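Local coordinates for protein peptidoglycan D,D-transpeptidase PbpA (Mycobacterium tuberculosis, PDB 3UN7) that probably cross-links cell-wall peptidoglycan as a penicillin-binding D,D-transpeptidase and probably helps to regulate cell length, at residues I26-Q31 / T107-R112; Y49-V54 / I113-W118. All coordinates share one frame; numbering follows the deposited sequence.

Interaction 1: I26-Q31 / T107-R112; sequences ITAGGQ and TTINPR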
loop_
_atom_site.group_PDB
_atom_site.type_symbol
_atom_site.label_atom_id
_atom_site.label_comp_id
_atom_site.label_asym_id
_atom_site.label_seq_id
_atom_site.Cartn_x
_atom_site.Cartn_y
_atom_site.Cartn_z
ATOM N N ILE A 26 -0.394 11.918 18.857
ATOM C CA ILE A 26 0.133 11.305 17.625
ATOM C C ILE A 26 0.187 12.418 16.596
ATOM O O ILE A 26 -0.815 13.088 16.378
ATOM C CB ILE A 26 -0.772 10.165 17.127
ATOM C CG1 ILE A 26 -0.899 9.078 18.210
ATOM C CG2 ILE A 26 -0.250 9.598 15.782
ATOM C CD1 ILE A 26 -1.892 7.945 17.865
ATOM N N THR A 27 1.355 12.641 15.980
ATOM C CA THR A 27 1.495 13.800 15.111
ATOM C C THR A 27 1.941 13.406 13.697
ATOM O O THR A 27 2.464 12.294 13.475
ATOM C CB THR A 27 2.489 14.826 15.704
ATOM O OG1 THR A 27 3.805 14.275 15.651
ATOM C CG2 THR A 27 2.147 15.152 17.156
ATOM N N ALA A 28 1.717 14.316 12.750
ATOM C CA ALA A 28 2.226 14.198 11.370
ATOM C C ALA A 28 2.491 15.593 10.816
ATOM O O ALA A 28 1.646 16.489 10.928
ATOM C CB ALA A 28 1.231 13.461 10.482
ATOM N N GLY A 29 3.675 15.792 10.261
ATOM C CA GLY A 29 4.077 17.100 9.733
ATOM C C GLY A 29 3.845 18.259 10.697
ATOM O O GLY A 29 3.550 19.363 10.264
ATOM N N GLY A 30 3.972 18.013 12.000
ATOM C CA GLY A 30 3.710 19.048 13.018
ATOM C C GLY A 30 2.234 19.278 13.331
ATOM O O GLY A 30 1.874 20.248 14.015
ATOM N N GLN A 31 1.372 18.414 12.803
ATOM C CA GLN A 31 -0.069 18.544 13.012
ATOM C C GLN A 31 -0.568 17.399 13.864
ATOM O O GLN A 31 -0.045 16.290 13.777
ATOM C CB GLN A 31 -0.795 18.564 11.668
ATOM C CG GLN A 31 -0.248 19.668 10.757
ATOM C CD GLN A 31 -1.076 19.902 9.524
ATOM O OE1 GLN A 31 -0.569 19.812 8.406
ATOM N NE2 GLN A 31 -2.354 20.238 9.713
ATOM N N THR A 107 4.752 10.532 13.628
ATOM C CA THR A 107 4.701 9.626 12.471
ATOM C C THR A 107 5.443 10.184 11.255
ATOM O O THR A 107 5.830 11.348 11.216
ATOM C CB THR A 107 3.240 9.259 12.057
ATOM O OG1 THR A 107 2.629 10.382 11.420
ATOM C CG2 THR A 107 2.415 8.863 13.268
ATOM N N THR A 108 5.631 9.330 10.262
ATOM C CA THR A 108 6.285 9.705 9.018
ATOM C C THR A 108 5.294 10.261 7.997
ATOM O O THR A 108 5.692 10.608 6.888
ATOM C CB THR A 108 6.942 8.483 8.358
ATOM O OG1 THR A 108 5.980 7.410 8.294
ATOM C CG2 THR A 108 8.136 8.024 9.152
ATOM N N ILE A 109 4.003 10.296 8.350
ATOM C CA ILE A 109 2.942 10.671 7.409
ATOM C C ILE A 109 3.100 12.130 7.008
ATOM O O ILE A 109 3.323 12.988 7.859
ATOM C CB ILE A 109 1.518 10.443 8.024
ATOM C CG1 ILE A 109 1.265 8.951 8.306
ATOM C CG2 ILE A 109 0.400 11.003 7.107
ATOM C CD1 ILE A 109 1.110 8.076 7.069
ATOM N N ASN A 110 2.986 12.403 5.710
ATOM C CA ASN A 110 2.916 13.777 5.222
ATOM C C ASN A 110 1.429 14.100 5.023
ATOM O O ASN A 110 0.797 13.501 4.168
ATOM C CB ASN A 110 3.713 13.909 3.908
ATOM C CG ASN A 110 3.710 15.328 3.352
ATOM O OD1 ASN A 110 2.720 16.056 3.461
ATOM N ND2 ASN A 110 4.826 15.720 2.737
ATOM N N PRO A 111 0.867 15.018 5.835
ATOM C CA PRO A 111 -0.554 15.339 5.813
ATOM C C PRO A 111 -1.058 15.748 4.427
ATOM O O PRO A 111 -2.153 15.344 4.045
ATOM C CB PRO A 111 -0.651 16.512 6.797
ATOM C CG PRO A 111 0.425 16.227 7.773
ATOM C CD PRO A 111 1.559 15.797 6.879
ATOM N N ARG A 112 -0.254 16.511 3.684
ATOM C CA ARG A 112 -0.583 16.909 2.306
ATOM C C ARG A 112 -0.787 15.684 1.428
ATOM O O ARG A 112 -1.731 15.628 0.641
ATOM C CB ARG A 112 0.519 17.781 1.701
ATOM C CG ARG A 112 0.758 19.078 2.442
ATOM C CD ARG A 112 1.753 19.966 1.710
ATOM N NE ARG A 112 1.078 20.996 0.917
ATOM C CZ ARG A 112 1.272 22.310 1.049
ATOM N NH1 ARG A 112 2.145 22.780 1.938
ATOM N NH2 ARG A 112 0.599 23.159 0.278
HETATM O O HOH W 1 5.127 13.546 9.729
#
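T107 reaches T27 where strands 26-28 and 104-107 run parallel as neighbours in the six-stranded mixed sheet, its backbone N donating to T27 O at 2.9 Å. The strand pairing ends here, though the chains stay close. Strand 26-28 turns into its antiparallel neighbour 31-38 through a type I' turn from A28 to Q31, a beta hairpin, while 107-112 bends through I109 and N110 into helix 111-123. Water 1 joins the two backbones: it accepts from G29 N and donates to T107 O and I109 O.

T27 O is gripped twice by one residue, because T107 OG1 also donates to it at 2.8 Å. A chi1 of 73° holds that hydroxyl between the backbone N and carbonyl carbon of T107, where it additionally accepts a weak bond from I109 N. The hydroxyl of T27 itself turns to D106. On the apolar side, I26 CG2 meets the methyl CG2 of T107 at 3.7 Å. A28 CB is set against the loop, 3.4 Å from I109 O and 3.9 Å from I109 CB.

P111 closes the contact at the helix start, its CG lying 3.4 Å from A28 O. N110 is the N-cap, and its OD1 accepts weakly from R112 N. The extended chain of Q31 crosses the proline ring, bringing OE1 to 3.7 Å from P111 CB.

Interaction 2: Y49-V54 / I113-W118; sequences YPNPEV and IQQAGW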
loop_
_atom_site.group_PDB
_atom_site.type_symbol
_atom_site.label_atom_id
_atom_site.label_comp_id
_atom_site.label_asym_id
_atom_site.label_seq_id
_atom_site.Cartn_x
_atom_site.Cartn_y
_atom_site.Cartn_z
ATOM N N TYR A 49 -9.932 13.131 17.670
ATOM C CA TYR A 49 -9.319 12.849 16.367
ATOM C C TYR A 49 -9.830 13.932 15.442
ATOM O O TYR A 49 -10.967 13.829 14.967
ATOM C CB TYR A 49 -9.748 11.454 15.860
ATOM C CG TYR A 49 -9.356 10.358 16.828
ATOM C CD1 TYR A 49 -10.208 9.969 17.860
ATOM C CD2 TYR A 49 -8.107 9.733 16.731
ATOM C CE1 TYR A 49 -9.837 8.959 18.760
ATOM C CE2 TYR A 49 -7.721 8.751 17.643
ATOM C CZ TYR A 49 -8.586 8.372 18.647
ATOM O OH TYR A 49 -8.198 7.384 19.519
ATOM N N PRO A 50 -9.027 14.988 15.218
ATOM C CA PRO A 50 -9.535 16.164 14.477
ATOM C C PRO A 50 -9.719 16.001 12.961
ATOM O O PRO A 50 -10.434 16.801 12.363
ATOM C CB PRO A 50 -8.497 17.256 14.787
ATOM C CG PRO A 50 -7.230 16.520 15.005
ATOM C CD PRO A 50 -7.637 15.191 15.671
ATOM N N ASN A 51 -9.096 14.993 12.342
ATOM C CA ASN A 51 -9.387 14.684 10.938
ATOM C C ASN A 51 -9.623 13.174 10.846
ATOM O O ASN A 51 -8.817 12.434 10.244
ATOM C CB ASN A 51 -8.256 15.162 10.012
ATOM C CG ASN A 51 -8.690 15.275 8.560
ATOM O OD1 ASN A 51 -9.784 14.843 8.187
ATOM N ND2 ASN A 51 -7.834 15.883 7.729
ATOM N N PRO A 52 -10.743 12.711 11.437
ATOM C CA PRO A 52 -10.820 11.334 11.934
ATOM C C PRO A 52 -10.817 10.243 10.855
ATOM O O PRO A 52 -10.028 9.303 10.958
ATOM C CB PRO A 52 -12.119 11.313 12.748
ATOM C CG PRO A 52 -12.956 12.431 12.186
ATOM C CD PRO A 52 -12.016 13.448 11.610
ATOM N N GLU A 53 -11.659 10.362 9.832
ATOM C CA GLU A 53 -11.749 9.301 8.806
ATOM C C GLU A 53 -10.448 9.192 8.009
ATOM O O GLU A 53 -9.961 8.082 7.715
ATOM C CB GLU A 53 -12.949 9.509 7.860
ATOM C CG GLU A 53 -14.303 9.470 8.559
ATOM C CD GLU A 53 -15.488 9.383 7.598
ATOM O OE1 GLU A 53 -15.280 9.259 6.372
ATOM O OE2 GLU A 53 -16.647 9.432 8.076
ATOM N N VAL A 54 -9.881 10.351 7.678
ATOM C CA VAL A 54 -8.655 10.412 6.901
ATOM C C VAL A 54 -7.505 9.650 7.570
ATOM O O VAL A 54 -6.845 8.841 6.905
ATOM C CB VAL A 54 -8.212 11.854 6.626
ATOM C CG1 VAL A 54 -6.873 11.861 5.880
ATOM C CG2 VAL A 54 -9.284 12.592 5.819
ATOM N N ILE A 113 0.081 14.689 1.586
ATOM C CA ILE A 113 -0.011 13.485 0.770
ATOM C C ILE A 113 -1.214 12.635 1.207
ATOM O O ILE A 113 -2.021 12.235 0.380
ATOM C CB ILE A 113 1.311 12.679 0.780
ATOM C CG1 ILE A 113 2.479 13.601 0.388
ATOM C CG2 ILE A 113 1.248 11.471 -0.194
ATOM C CD1 ILE A 113 3.848 12.916 0.453
ATOM N N GLN A 114 -1.341 12.395 2.510
ATOM C CA GLN A 114 -2.477 11.640 3.056
ATOM C C GLN A 114 -3.820 12.247 2.599
ATOM O O GLN A 114 -4.714 11.521 2.156
ATOM C CB GLN A 114 -2.400 11.617 4.585
ATOM C CG GLN A 114 -3.492 10.785 5.245
ATOM C CD GLN A 114 -3.086 9.339 5.439
ATOM O OE1 GLN A 114 -1.978 8.954 5.094
ATOM N NE2 GLN A 114 -3.982 8.534 6.014
ATOM N N GLN A 115 -3.945 13.571 2.738
ATOM C CA GLN A 115 -5.150 14.303 2.361
ATOM C C GLN A 115 -5.433 14.192 0.867
ATOM O O GLN A 115 -6.578 13.962 0.486
ATOM C CB GLN A 115 -5.084 15.774 2.798
ATOM C CG GLN A 115 -6.439 16.523 2.745
ATOM C CD GLN A 115 -7.421 16.013 3.792
ATOM O OE1 GLN A 115 -7.077 15.911 4.967
ATOM N NE2 GLN A 115 -8.642 15.666 3.364
ATOM N N ALA A 116 -4.395 14.300 0.028
ATOM C CA ALA A 116 -4.575 14.132 -1.418
ATOM C C ALA A 116 -5.043 12.728 -1.783
ATOM O O ALA A 116 -5.911 12.565 -2.625
ATOM C CB ALA A 116 -3.296 14.479 -2.168
ATOM N N GLY A 117 -4.468 11.709 -1.149
ATOM C CA GLY A 117 -4.881 10.332 -1.422
ATOM C C GLY A 117 -6.329 10.133 -1.021
ATOM O O GLY A 117 -7.134 9.605 -1.798
ATOM N N TRP A 118 -6.650 10.552 0.202
ATOM C CA TRP A 118 -8.014 10.503 0.711
ATOM C C TRP A 118 -8.967 11.227 -0.227
ATOM O O TRP A 118 -9.970 10.643 -0.648
ATOM C CB TRP A 118 -8.129 11.120 2.117
ATOM C CG TRP A 118 -9.566 11.190 2.594
ATOM C CD1 TRP A 118 -10.367 12.299 2.638
ATOM C CD2 TRP A 118 -10.373 10.099 3.063
ATOM N NE1 TRP A 118 -11.613 11.966 3.121
ATOM C CE2 TRP A 118 -11.639 10.625 3.395
ATOM C CE3 TRP A 118 -10.145 8.730 3.239
ATOM C CZ2 TRP A 118 -12.679 9.827 3.889
ATOM C CZ3 TRP A 118 -11.184 7.936 3.737
ATOM C CH2 TRP A 118 -12.426 8.488 4.052
HETATM O O HOH W 2 -10.825 15.748 5.639
#
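V54 packs into helix 111-123 through both of its methyls, the centre of a helix-helix contact in which the first turn of helix 52-59 meets residues one turn apart, Q114 and W118. CG2 sits over the indole in a CH-pi contact, 3.5 Å from the centroid of the five-membered ring and 15° off its normal. CG1, anti to the backbone N (chi1 177°), extends instead along the aliphatic part of Q114, 3.6 Å from its CG. E53 joins at the six-membered ring: its CB and OE1 lie near CZ2 and CH2, with OE1 3.6 Å from W118 CZ2 and the carboxylate almost perpendicular to the indole.

Polar bonds flank the V54 packing. Q114 NE2 donates to V54 O at 3.0 Å; V54 O lies in the amide plane of Q114, whereas the N-H comes in from above the V54 carbonyl plane. The same NE2 also bonds to L146 O, so the buried amide links helix 52-59 to strand 143-149. N51, in the N-cap position of helix 52-59, makes no capping bond with its side chain. It reaches across instead, ND2 donating to Q115 OE1 at 2.9 Å within that acceptor's carbonyl plane.

Further out, E53 O is bonded to S151 OG, and S151 also touches W118. Q115 is steadied by D119, whose OD1 accepts from NE2. Its amide and that of N51 are nearly coplanar, 7° apart, and water 2 completes the ring between them, donating to N51 OD1 and accepting from Q115 NE2.

How the interactions relate
Interactions 1 and 2 lie side by side, their centres 10 Å apart, and share helix 111-123: interaction 1 uses its start and the approach to it, interaction 2 the turns that follow. The segments alternate along the chain, in the order 26-31, 49-54, 107-112, 113-118, so the two contacts interlock the early part of the protein with the helix. They touch directly where I109 CG2 packs 3.7 Å from Q114 OE1, and I109 and P111 also meet Y55 of helix 52-59. Since helix 111-123 rests on strand 143-149, the pair joins the dimerisation-domain strands and helix to the transpeptidase domain, away from the probable acylation site S193.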